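Local coordinates for protein novel antigen receptor (Ginglymostoma cirratum, PDB 4Q97) that forms a constant (C1) domain of the shark heavy-chain antibody IgNAR and probably serves as a structural module of this immune receptor, at residues P8-H17 with H96-I107; F28-Y39 with D70-L81. All blocks are in the same frame, centred on the assembly; numbering follows the deposited sequence.

How the contacts relate
Both contacts use the sheet of successive strands 12-18, 28-38, 71-80 and 58-65 of an immunoglobulin sandwich; I12 N to S36 O and S14 O to L34 N, probable hydrogen bonds, tie contact 1 to contact 2. Contact 2 joins two central strands of that sheet. It is buried and rests on largely regular backbone hydrogen bonding, interrupted by a bulge, with one side of the strands facing the sandwich core and the other the second subunit. Contact 1 instead brings together edge strands of opposing sheets. Partly buried, it relies on side-chain packing, apolar toward the interior and mixed where glutamine and lysine reach the margin. Its centre lies about 11 Å from that of contact 2.

Contact 1 of 2, residues P8-H17 with H96-I107; sequences PSPPIVSLLH and HSATSSNQRKEI
V13 and K105 pass each other head to tail, V13 CG1 lying 3.7 Å from K105 CG. The lysine chain bends at its second torsion (chi2 -79°), which brings CE over to V13 O of the facing strand, 3.2 Å away, so that its methylene groups line that backbone. The other branch of V13 turns to Q103, with CG2 4.0 Å from Q103 CB. Next along the strand, L15 meets K105 flank to flank, CB to CB at 4.1 Å. Beyond it, I107 CD1 reaches H17 CB at 3.9 Å, and I107 also packs on W84.

At the other end a run of prolines replaces the regular strand. T99 crosses P10 nearly perpendicularly, with OG1 3.8 Å from P10 CB. P11 sets CD against H96, 3.7 Å from its CB. With CG anti to the backbone N (chi1 -167°), the imidazole of H96 is carried beside this proline run, and its nitrogens bond outside the two segments, ND1 to N42 O and NE2 to Y39 O. The carbonyl of H96 is gripped by S101 N and T99 N from opposite faces of its plane. S100 and S101 both face H96, a G1 beta bulge at the hairpin of strands 89-96 and 101-108.

Strands 12-17 and 101-107 belong to different sheets, run nearly parallel (18°) with axes 6.8 Å apart, and close one margin of the immunoglobulin sandwich. V13 and L15 continue inward onto V94 and C92 of strand 89-96. The chemistry implies a seam held mainly by dispersion between apolar side chains, prolines and the methylene groups of K105, while two carbonyl partners on a buried histidine would tend to favour its protonated form.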
loop_
_atom_site.group_PDB
_atom_site.type_symbol
_atom_site.label_atom_id
_atom_site.label_comp_id
_atom_site.label_asym_id
_atom_site.label_seq_id
_atom_site.Cartn_x
_atom_site.Cartn_y
_atom_site.Cartn_z
ATOM N N PRO A 8 11.981 -10.829 17.546
ATOM C CA PRO A 8 11.268 -11.079 16.296
ATOM C C PRO A 8 9.774 -10.812 16.481
ATOM O O PRO A 8 9.201 -11.178 17.513
ATOM C CB PRO A 8 11.505 -12.576 16.043
ATOM C CG PRO A 8 11.988 -13.130 17.348
ATOM C CD PRO A 8 12.741 -12.010 17.986
ATOM N N SER A 9 9.158 -10.151 15.508
ATOM C CA SER A 9 7.727 -9.888 15.579
ATOM C C SER A 9 7.028 -10.230 14.264
ATOM O O SER A 9 7.558 -9.944 13.185
ATOM C CB SER A 9 7.457 -8.440 15.991
ATOM O OG SER A 9 7.827 -7.540 14.967
ATOM N N PRO A 10 5.836 -10.848 14.351
ATOM C CA PRO A 10 5.124 -11.281 13.154
ATOM C C PRO A 10 4.493 -10.103 12.408
ATOM O O PRO A 10 4.049 -9.147 13.041
ATOM C CB PRO A 10 4.047 -12.221 13.709
ATOM C CG PRO A 10 3.786 -11.724 15.087
ATOM C CD PRO A 10 5.071 -11.124 15.584
ATOM N N PRO A 11 4.447 -10.176 11.063
ATOM C CA PRO A 11 3.918 -9.064 10.276
ATOM C C PRO A 11 2.444 -8.825 10.560
ATOM O O PRO A 11 1.695 -9.773 10.809
ATOM C CB PRO A 11 4.108 -9.534 8.830
ATOM C CG PRO A 11 4.119 -11.018 8.907
ATOM C CD PRO A 11 4.765 -11.347 10.223
ATOM N N ILE A 12 2.038 -7.561 10.561
ATOM C CA ILE A 12 0.620 -7.242 10.547
ATOM C C ILE A 12 0.228 -7.179 9.079
ATOM O O ILE A 12 0.876 -6.498 8.280
ATOM C CB ILE A 12 0.306 -5.924 11.283
ATOM C CG1 ILE A 12 0.841 -5.983 12.723
ATOM C CG2 ILE A 12 -1.194 -5.642 11.262
ATOM C CD1 ILE A 12 0.784 -4.653 13.462
ATOM N N VAL A 13 -0.818 -7.920 8.737
ATOM C CA VAL A 13 -1.224 -8.131 7.356
ATOM C C VAL A 13 -2.606 -7.549 7.123
ATOM O O VAL A 13 -3.540 -7.804 7.879
ATOM C CB VAL A 13 -1.238 -9.636 7.012
ATOM C CG1 VAL A 13 -1.845 -9.885 5.634
ATOM C CG2 VAL A 13 0.170 -10.198 7.107
ATOM N N SER A 14 -2.730 -6.764 6.067
ATOM C CA SER A 14 -3.976 -6.098 5.783
ATOM C C SER A 14 -4.143 -5.984 4.270
ATOM O O SER A 14 -3.269 -5.460 3.568
ATOM C CB SER A 14 -3.968 -4.744 6.486
ATOM O OG SER A 14 -4.996 -3.898 6.034
ATOM N N LEU A 15 -5.250 -6.536 3.777
ATOM C CA LEU A 15 -5.575 -6.500 2.360
ATOM C C LEU A 15 -6.606 -5.409 2.095
ATOM O O LEU A 15 -7.657 -5.355 2.747
ATOM C CB LEU A 15 -6.122 -7.846 1.891
ATOM C CG LEU A 15 -5.838 -8.119 0.421
ATOM C CD1 LEU A 15 -4.918 -9.299 0.250
ATOM C CD2 LEU A 15 -7.108 -8.402 -0.335
ATOM N N LEU A 16 -6.296 -4.535 1.144
ATOM C CA LEU A 16 -7.146 -3.384 0.861
ATOM C C LEU A 16 -7.431 -3.275 -0.631
ATOM O O LEU A 16 -6.592 -3.632 -1.459
ATOM C CB LEU A 16 -6.491 -2.092 1.370
ATOM C CG LEU A 16 -5.838 -2.139 2.754
ATOM C CD1 LEU A 16 -4.914 -0.946 2.976
ATOM C CD2 LEU A 16 -6.886 -2.244 3.853
ATOM N N HIS A 17 -8.617 -2.774 -0.963
ATOM C CA HIS A 17 -8.997 -2.592 -2.359
ATOM C C HIS A 17 -9.256 -1.122 -2.652
ATOM O O HIS A 17 -9.693 -0.373 -1.779
ATOM C CB HIS A 17 -10.239 -3.425 -2.694
ATOM C CG HIS A 17 -11.533 -2.724 -2.411
ATOM N ND1 HIS A 17 -11.856 -2.224 -1.167
ATOM C CD2 HIS A 17 -12.584 -2.435 -3.217
ATOM C CE1 HIS A 17 -13.045 -1.650 -1.219
ATOM N NE2 HIS A 17 -13.511 -1.773 -2.450
ATOM N N HIS A 96 6.634 -15.745 7.637
ATOM C CA HIS A 96 7.722 -15.174 8.413
ATOM C C HIS A 96 8.326 -16.289 9.256
ATOM O O HIS A 96 7.827 -16.613 10.334
ATOM C CB HIS A 96 7.198 -14.022 9.278
ATOM C CG HIS A 96 8.274 -13.175 9.885
ATOM N ND1 HIS A 96 9.225 -12.523 9.131
ATOM C CD2 HIS A 96 8.535 -12.857 11.174
ATOM C CE1 HIS A 96 10.033 -11.853 9.931
ATOM N NE2 HIS A 96 9.634 -12.037 11.177
ATOM N N SER A 97 9.395 -16.890 8.739
ATOM C CA SER A 97 10.034 -18.037 9.383
ATOM C C SER A 97 10.483 -17.751 10.812
ATOM O O SER A 97 10.263 -18.570 11.705
ATOM C CB SER A 97 11.224 -18.527 8.562
ATOM O OG SER A 97 11.829 -19.650 9.180
ATOM N N ALA A 98 11.099 -16.588 11.023
ATOM C CA ALA A 98 11.696 -16.247 12.315
ATOM C C ALA A 98 10.682 -16.270 13.459
ATOM O O ALA A 98 11.043 -16.466 14.620
ATOM C CB ALA A 98 12.393 -14.899 12.240
ATOM N N THR A 99 9.414 -16.078 13.112
ATOM C CA THR A 99 8.323 -16.092 14.078
ATOM C C THR A 99 7.435 -17.328 13.885
ATOM O O THR A 99 6.440 -17.499 14.593
ATOM C CB THR A 99 7.489 -14.790 13.994
ATOM O OG1 THR A 99 6.525 -14.758 15.048
ATOM C CG2 THR A 99 6.756 -14.693 12.672
ATOM N N SER A 100 7.821 -18.188 12.937
ATOM C CA SER A 100 7.039 -19.372 12.552
ATOM C C SER A 100 5.592 -18.993 12.240
ATOM O O SER A 100 4.643 -19.634 12.712
ATOM C CB SER A 100 7.106 -20.466 13.631
ATOM O OG SER A 100 8.255 -21.279 13.471
ATOM N N SER A 101 5.437 -17.943 11.439
ATOM C CA SER A 101 4.133 -17.350 11.199
ATOM C C SER A 101 3.682 -17.526 9.758
ATOM O O SER A 101 4.440 -17.272 8.820
ATOM C CB SER A 101 4.151 -15.865 11.560
ATOM O OG SER A 101 2.841 -15.338 11.636
ATOM N N ASN A 102 2.441 -17.974 9.600
ATOM C CA ASN A 102 1.796 -18.021 8.302
ATOM C C ASN A 102 0.483 -17.276 8.377
ATOM O O ASN A 102 -0.432 -17.676 9.099
ATOM C CB ASN A 102 1.556 -19.462 7.843
ATOM C CG ASN A 102 0.924 -19.538 6.465
ATOM O OD1 ASN A 102 0.166 -20.464 6.167
ATOM N ND2 ASN A 102 1.230 -18.562 5.615
ATOM N N GLN A 103 0.396 -16.183 7.631
ATOM C CA GLN A 103 -0.784 -15.345 7.676
ATOM C C GLN A 103 -1.465 -15.195 6.334
ATOM O O GLN A 103 -0.830 -15.295 5.287
ATOM C CB GLN A 103 -0.444 -13.986 8.263
ATOM C CG GLN A 103 -0.602 -13.958 9.769
ATOM C CD GLN A 103 -0.406 -12.579 10.329
ATOM O OE1 GLN A 103 0.712 -12.087 10.391
ATOM N NE2 GLN A 103 -1.495 -11.943 10.742
ATOM N N ARG A 104 -2.773 -14.966 6.388
ATOM C CA ARG A 104 -3.592 -14.769 5.201
ATOM C C ARG A 104 -4.799 -13.877 5.484
ATOM O O ARG A 104 -5.424 -13.966 6.545
ATOM C CB ARG A 104 -4.047 -16.113 4.630
ATOM C CG ARG A 104 -4.757 -17.010 5.628
ATOM C CD ARG A 104 -4.675 -18.465 5.206
ATOM N NE ARG A 104 -4.551 -19.349 6.363
ATOM C CZ ARG A 104 -5.555 -20.016 6.927
ATOM N NH1 ARG A 104 -5.317 -20.790 7.977
ATOM N NH2 ARG A 104 -6.793 -19.916 6.451
ATOM N N LYS A 105 -5.107 -13.011 4.525
ATOM C CA LYS A 105 -6.339 -12.229 4.534
ATOM C C LYS A 105 -7.040 -12.404 3.200
ATOM O O LYS A 105 -6.394 -12.471 2.153
ATOM C CB LYS A 105 -6.042 -10.747 4.778
ATOM C CG LYS A 105 -5.504 -10.432 6.165
ATOM C CD LYS A 105 -6.605 -10.397 7.215
ATOM C CE LYS A 105 -6.151 -9.626 8.445
ATOM N NZ LYS A 105 -7.302 -9.018 9.167
ATOM N N GLU A 106 -8.362 -12.489 3.239
ATOM C CA GLU A 106 -9.153 -12.649 2.028
ATOM C C GLU A 106 -10.009 -11.412 1.788
ATOM O O GLU A 106 -10.365 -10.699 2.732
ATOM C CB GLU A 106 -10.028 -13.905 2.111
ATOM C CG GLU A 106 -10.918 -13.973 3.345
ATOM C CD GLU A 106 -12.044 -14.981 3.219
ATOM O OE1 GLU A 106 -11.782 -16.145 2.840
ATOM O OE2 GLU A 106 -13.199 -14.606 3.513
ATOM N N ILE A 107 -10.325 -11.162 0.519
ATOM C CA ILE A 107 -11.181 -10.048 0.119
ATOM C C ILE A 107 -11.987 -10.464 -1.110
ATOM O O ILE A 107 -11.509 -11.252 -1.937
ATOM C CB ILE A 107 -10.359 -8.766 -0.179
ATOM C CG1 ILE A 107 -11.172 -7.501 0.135
ATOM C CG2 ILE A 107 -9.844 -8.763 -1.615
ATOM C CD1 ILE A 107 -10.403 -6.202 -0.028
#

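Contact 2 of 2, residues F28-Y39 with D70-L81; sequences FVQLVCLISGYY and DFSCASLLKVPL
The side chain of Y38 runs roughly perpendicular to that of F71, whose CB sits over one face of the Y38 ring in a CH-pi contact, 3.9 Å from the ring centroid and displaced toward the rim. Y38 CG lies between the backbone N and the carbonyl carbon (chi1 60°), folding the ring back along the strand so that I35 O comes to its edge, in plane. The ring of F71 in turn presents its edge to Y38 O and approaches Y39 CD1 with CE2, at 4.0 Å.

This crossing marks a G1 beta bulge in which G37 and Y38 both face F71: G37 N donates to F71 O, and F71 N to Y38 O. From there strands 28-36 and 71-80 pair antiparallel, as the central B and E strands of a C1-set immunoglobulin sheet. C33 N to S75 O is a straight bond (170°). C33 points into the sandwich, its SG in the disulfide with C92, and S75 OG on the same face bonds to T60 and W47.

Farther along that face V29 and V79 stand flank against flank, CG1 to CG1 at 3.7 Å, and L31 lays CG slantwise against V79 CG1 at the same separation of 3.7 Å. On the reverse face V32 and L76 run alongside one another, V32 CG2 meeting L76 CD2 at 3.6 Å. Q30 runs beside K78, its OE1 3.5 Å from K78 CG, before the lysine leads away to hydrogen-bond S67 of the second subunit, while L76 and V32 pack against L34 of that subunit.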
loop_
_atom_site.group_PDB
_atom_site.type_symbol
_atom_site.label_atom_id
_atom_site.label_comp_id
_atom_site.label_asym_id
_atom_site.label_seq_id
_atom_site.Cartn_x
_atom_site.Cartn_y
_atom_site.Cartn_z
ATOM N N PHE A 28 -9.214 -2.246 -14.619
ATOM C CA PHE A 28 -8.559 -3.033 -13.582
ATOM C C PHE A 28 -9.002 -2.595 -12.185
ATOM O O PHE A 28 -9.771 -1.638 -12.023
ATOM C CB PHE A 28 -7.022 -3.034 -13.752
ATOM C CG PHE A 28 -6.327 -1.807 -13.214
ATOM C CD1 PHE A 28 -5.701 -1.839 -11.967
ATOM C CD2 PHE A 28 -6.268 -0.633 -13.960
ATOM C CE1 PHE A 28 -5.051 -0.719 -11.469
ATOM C CE2 PHE A 28 -5.618 0.492 -13.465
ATOM C CZ PHE A 28 -5.009 0.448 -12.218
ATOM N N VAL A 29 -8.533 -3.318 -11.178
ATOM C CA VAL A 29 -8.880 -3.029 -9.802
ATOM C C VAL A 29 -7.613 -3.296 -9.010
ATOM O O VAL A 29 -6.924 -4.288 -9.252
ATOM C CB VAL A 29 -10.101 -3.872 -9.349
ATOM C CG1 VAL A 29 -9.700 -5.027 -8.447
ATOM C CG2 VAL A 29 -11.127 -2.991 -8.657
ATOM N N GLN A 30 -7.278 -2.379 -8.110
ATOM C CA GLN A 30 -6.014 -2.450 -7.381
ATOM C C GLN A 30 -6.220 -3.001 -5.977
ATOM O O GLN A 30 -7.045 -2.495 -5.203
ATOM C CB GLN A 30 -5.338 -1.074 -7.328
ATOM C CG GLN A 30 -3.894 -1.079 -6.834
ATOM C CD GLN A 30 -2.873 -1.266 -7.943
ATOM O OE1 GLN A 30 -3.216 -1.662 -9.068
ATOM N NE2 GLN A 30 -1.610 -0.975 -7.626
ATOM N N LEU A 31 -5.471 -4.055 -5.672
ATOM C CA LEU A 31 -5.451 -4.642 -4.342
ATOM C C LEU A 31 -4.083 -4.428 -3.728
ATOM O O LEU A 31 -3.064 -4.583 -4.399
ATOM C CB LEU A 31 -5.775 -6.134 -4.386
ATOM C CG LEU A 31 -7.119 -6.581 -4.955
ATOM C CD1 LEU A 31 -7.312 -8.063 -4.686
ATOM C CD2 LEU A 31 -8.275 -5.787 -4.369
ATOM N N VAL A 32 -4.071 -4.060 -2.452
ATOM C CA VAL A 32 -2.832 -3.852 -1.726
ATOM C C VAL A 32 -2.757 -4.839 -0.567
ATOM O O VAL A 32 -3.615 -4.844 0.321
ATOM C CB VAL A 32 -2.705 -2.404 -1.193
ATOM C CG1 VAL A 32 -1.422 -2.235 -0.387
ATOM C CG2 VAL A 32 -2.739 -1.403 -2.337
ATOM N N CYS A 33 -1.732 -5.682 -0.589
ATOM C CA CYS A 33 -1.428 -6.497 0.576
ATOM C C CYS A 33 -0.377 -5.774 1.416
ATOM O O CYS A 33 0.820 -5.836 1.132
ATOM C CB CYS A 33 -0.966 -7.895 0.164
ATOM S SG CYS A 33 -0.675 -9.023 1.541
ATOM N N LEU A 34 -0.846 -5.065 2.439
ATOM C CA LEU A 34 0.039 -4.368 3.356
ATOM C C LEU A 34 0.582 -5.286 4.433
ATOM O O LEU A 34 -0.183 -5.922 5.158
ATOM C CB LEU A 34 -0.667 -3.196 4.020
ATOM C CG LEU A 34 0.352 -2.257 4.645
ATOM C CD1 LEU A 34 1.213 -1.623 3.562
ATOM C CD2 LEU A 34 -0.381 -1.213 5.449
ATOM N N ILE A 35 1.908 -5.325 4.528
ATOM C CA ILE A 35 2.636 -6.163 5.474
ATOM C C ILE A 35 3.581 -5.269 6.283
ATOM O O ILE A 35 4.616 -4.836 5.776
ATOM C CB ILE A 35 3.496 -7.211 4.737
ATOM C CG1 ILE A 35 2.688 -7.936 3.656
ATOM C CG2 ILE A 35 4.095 -8.191 5.736
ATOM C CD1 ILE A 35 3.540 -8.642 2.615
ATOM N N SER A 36 3.235 -5.014 7.541
ATOM C CA SER A 36 3.981 -4.060 8.362
ATOM C C SER A 36 4.272 -4.596 9.754
ATOM O O SER A 36 3.502 -5.388 10.294
ATOM C CB SER A 36 3.186 -2.758 8.479
ATOM O OG SER A 36 1.892 -3.015 8.983
ATOM N N GLY A 37 5.379 -4.158 10.339
ATOM C CA GLY A 37 5.657 -4.433 11.748
ATOM C C GLY A 37 6.357 -5.746 12.019
ATOM O O GLY A 37 6.268 -6.296 13.126
ATOM N N TYR A 38 7.067 -6.242 11.012
ATOM C CA TYR A 38 7.787 -7.498 11.138
ATOM C C TYR A 38 9.294 -7.286 11.258
ATOM O O TYR A 38 9.865 -6.364 10.663
ATOM C CB TYR A 38 7.449 -8.441 9.976
ATOM C CG TYR A 38 7.796 -7.894 8.610
ATOM C CD1 TYR A 38 9.002 -8.218 8.001
ATOM C CD2 TYR A 38 6.915 -7.059 7.924
ATOM C CE1 TYR A 38 9.329 -7.717 6.750
ATOM C CE2 TYR A 38 7.236 -6.553 6.670
ATOM C CZ TYR A 38 8.447 -6.883 6.092
ATOM O OH TYR A 38 8.780 -6.394 4.851
ATOM N N TYR A 39 9.917 -8.145 12.056
ATOM C CA TYR A 39 11.363 -8.179 12.228
ATOM C C TYR A 39 11.757 -9.637 12.459
ATOM O O TYR A 39 11.109 -10.317 13.260
ATOM C CB TYR A 39 11.798 -7.326 13.426
ATOM C CG TYR A 39 13.298 -7.192 13.540
ATOM C CD1 TYR A 39 13.961 -6.115 12.963
ATOM C CD2 TYR A 39 14.060 -8.158 14.200
ATOM C CE1 TYR A 39 15.335 -5.993 13.047
ATOM C CE2 TYR A 39 15.440 -8.048 14.283
ATOM C CZ TYR A 39 16.069 -6.959 13.706
ATOM O OH TYR A 39 17.433 -6.822 13.786
ATOM N N ASP A 70 11.195 -1.345 12.502
ATOM C CA ASP A 70 10.248 -2.251 11.899
ATOM C C ASP A 70 10.432 -2.213 10.406
ATOM O O ASP A 70 11.055 -1.291 9.866
ATOM C CB ASP A 70 8.835 -1.752 12.172
ATOM C CG ASP A 70 8.111 -2.583 13.168
ATOM O OD1 ASP A 70 8.525 -3.741 13.383
ATOM O OD2 ASP A 70 7.112 -2.082 13.718
ATOM N N PHE A 71 9.859 -3.204 9.736
ATOM C CA PHE A 71 9.775 -3.181 8.297
ATOM C C PHE A 71 8.321 -3.189 7.859
ATOM O O PHE A 71 7.495 -3.922 8.409
ATOM C CB PHE A 71 10.528 -4.362 7.688
ATOM C CG PHE A 71 12.017 -4.306 7.896
ATOM C CD1 PHE A 71 12.827 -3.566 7.039
ATOM C CD2 PHE A 71 12.610 -5.001 8.947
ATOM C CE1 PHE A 71 14.198 -3.518 7.227
ATOM C CE2 PHE A 71 13.981 -4.959 9.139
ATOM C CZ PHE A 71 14.777 -4.213 8.279
ATOM N N SER A 72 8.019 -2.341 6.884
ATOM C CA SER A 72 6.749 -2.388 6.182
ATOM C C SER A 72 7.025 -2.532 4.698
ATOM O O SER A 72 8.009 -1.994 4.184
ATOM C CB SER A 72 5.941 -1.118 6.428
ATOM O OG SER A 72 5.583 -0.986 7.792
ATOM N N CYS A 73 6.168 -3.276 4.013
ATOM C CA CYS A 73 6.203 -3.306 2.562
ATOM C C CYS A 73 4.796 -3.522 2.053
ATOM O O CYS A 73 3.898 -3.859 2.828
ATOM C CB CYS A 73 7.169 -4.378 2.040
ATOM S SG CYS A 73 6.555 -6.072 2.072
ATOM N N ALA A 74 4.600 -3.304 0.758
ATOM C CA ALA A 74 3.298 -3.516 0.143
ATOM C C ALA A 74 3.443 -4.437 -1.058
ATOM O O ALA A 74 4.406 -4.325 -1.827
ATOM C CB ALA A 74 2.678 -2.188 -0.265
ATOM N N SER A 75 2.499 -5.363 -1.198
ATOM C CA SER A 75 2.408 -6.187 -2.394
ATOM C C SER A 75 1.206 -5.739 -3.214
ATOM O O SER A 75 0.071 -5.732 -2.724
ATOM C CB SER A 75 2.309 -7.672 -2.047
ATOM O OG SER A 75 2.430 -8.461 -3.220
ATOM N N LEU A 76 1.467 -5.371 -4.464
ATOM C CA LEU A 76 0.473 -4.732 -5.320
ATOM C C LEU A 76 -0.012 -5.633 -6.448
ATOM O O LEU A 76 0.775 -6.053 -7.297
ATOM C CB LEU A 76 1.059 -3.450 -5.909
ATOM C CG LEU A 76 1.158 -2.270 -4.951
ATOM C CD1 LEU A 76 2.213 -1.273 -5.407
ATOM C CD2 LEU A 76 -0.210 -1.621 -4.841
ATOM N N LEU A 77 -1.313 -5.913 -6.453
ATOM C CA LEU A 77 -1.923 -6.712 -7.503
ATOM C C LEU A 77 -2.997 -5.923 -8.244
ATOM O O LEU A 77 -3.909 -5.358 -7.626
ATOM C CB LEU A 77 -2.500 -8.015 -6.940
ATOM C CG LEU A 77 -3.350 -8.898 -7.869
ATOM C CD1 LEU A 77 -2.504 -9.599 -8.923
ATOM C CD2 LEU A 77 -4.142 -9.919 -7.069
ATOM N N LYS A 78 -2.865 -5.877 -9.569
ATOM C CA LYS A 78 -3.918 -5.352 -10.430
ATOM C C LYS A 78 -4.761 -6.533 -10.866
ATOM O O LYS A 78 -4.250 -7.463 -11.502
ATOM C CB LYS A 78 -3.344 -4.670 -11.672
ATOM C CG LYS A 78 -2.016 -3.961 -11.477
ATOM C CD LYS A 78 -1.529 -3.401 -12.801
ATOM C CE LYS A 78 -0.023 -3.561 -12.962
ATOM N NZ LYS A 78 0.369 -3.567 -14.403
ATOM N N VAL A 79 -6.041 -6.513 -10.512
ATOM C CA VAL A 79 -6.957 -7.553 -10.966
ATOM C C VAL A 79 -7.960 -6.999 -11.980
ATOM O O VAL A 79 -8.570 -5.957 -11.747
ATOM C CB VAL A 79 -7.627 -8.325 -9.788
ATOM C CG1 VAL A 79 -7.242 -7.730 -8.443
ATOM C CG2 VAL A 79 -9.141 -8.407 -9.935
ATOM N N PRO A 80 -8.092 -7.676 -13.135
ATOM C CA PRO A 80 -9.138 -7.401 -14.112
ATOM C C PRO A 80 -10.490 -7.092 -13.453
ATOM O O PRO A 80 -10.945 -7.848 -12.593
ATOM C CB PRO A 80 -9.213 -8.712 -14.906
ATOM C CG PRO A 80 -7.879 -9.380 -14.716
ATOM C CD PRO A 80 -7.098 -8.619 -13.679
ATOM N N LEU A 81 -11.108 -5.981 -13.850
ATOM C CA LEU A 81 -12.396 -5.551 -13.294
ATOM C C LEU A 81 -13.443 -6.632 -13.535
ATOM O O LEU A 81 -14.303 -6.884 -12.690
ATOM C CB LEU A 81 -12.846 -4.239 -13.944
ATOM C CG LEU A 81 -13.463 -3.119 -13.095
ATOM C CD1 LEU A 81 -14.093 -2.068 -14.001
ATOM C CD2 LEU A 81 -14.490 -3.618 -12.089
#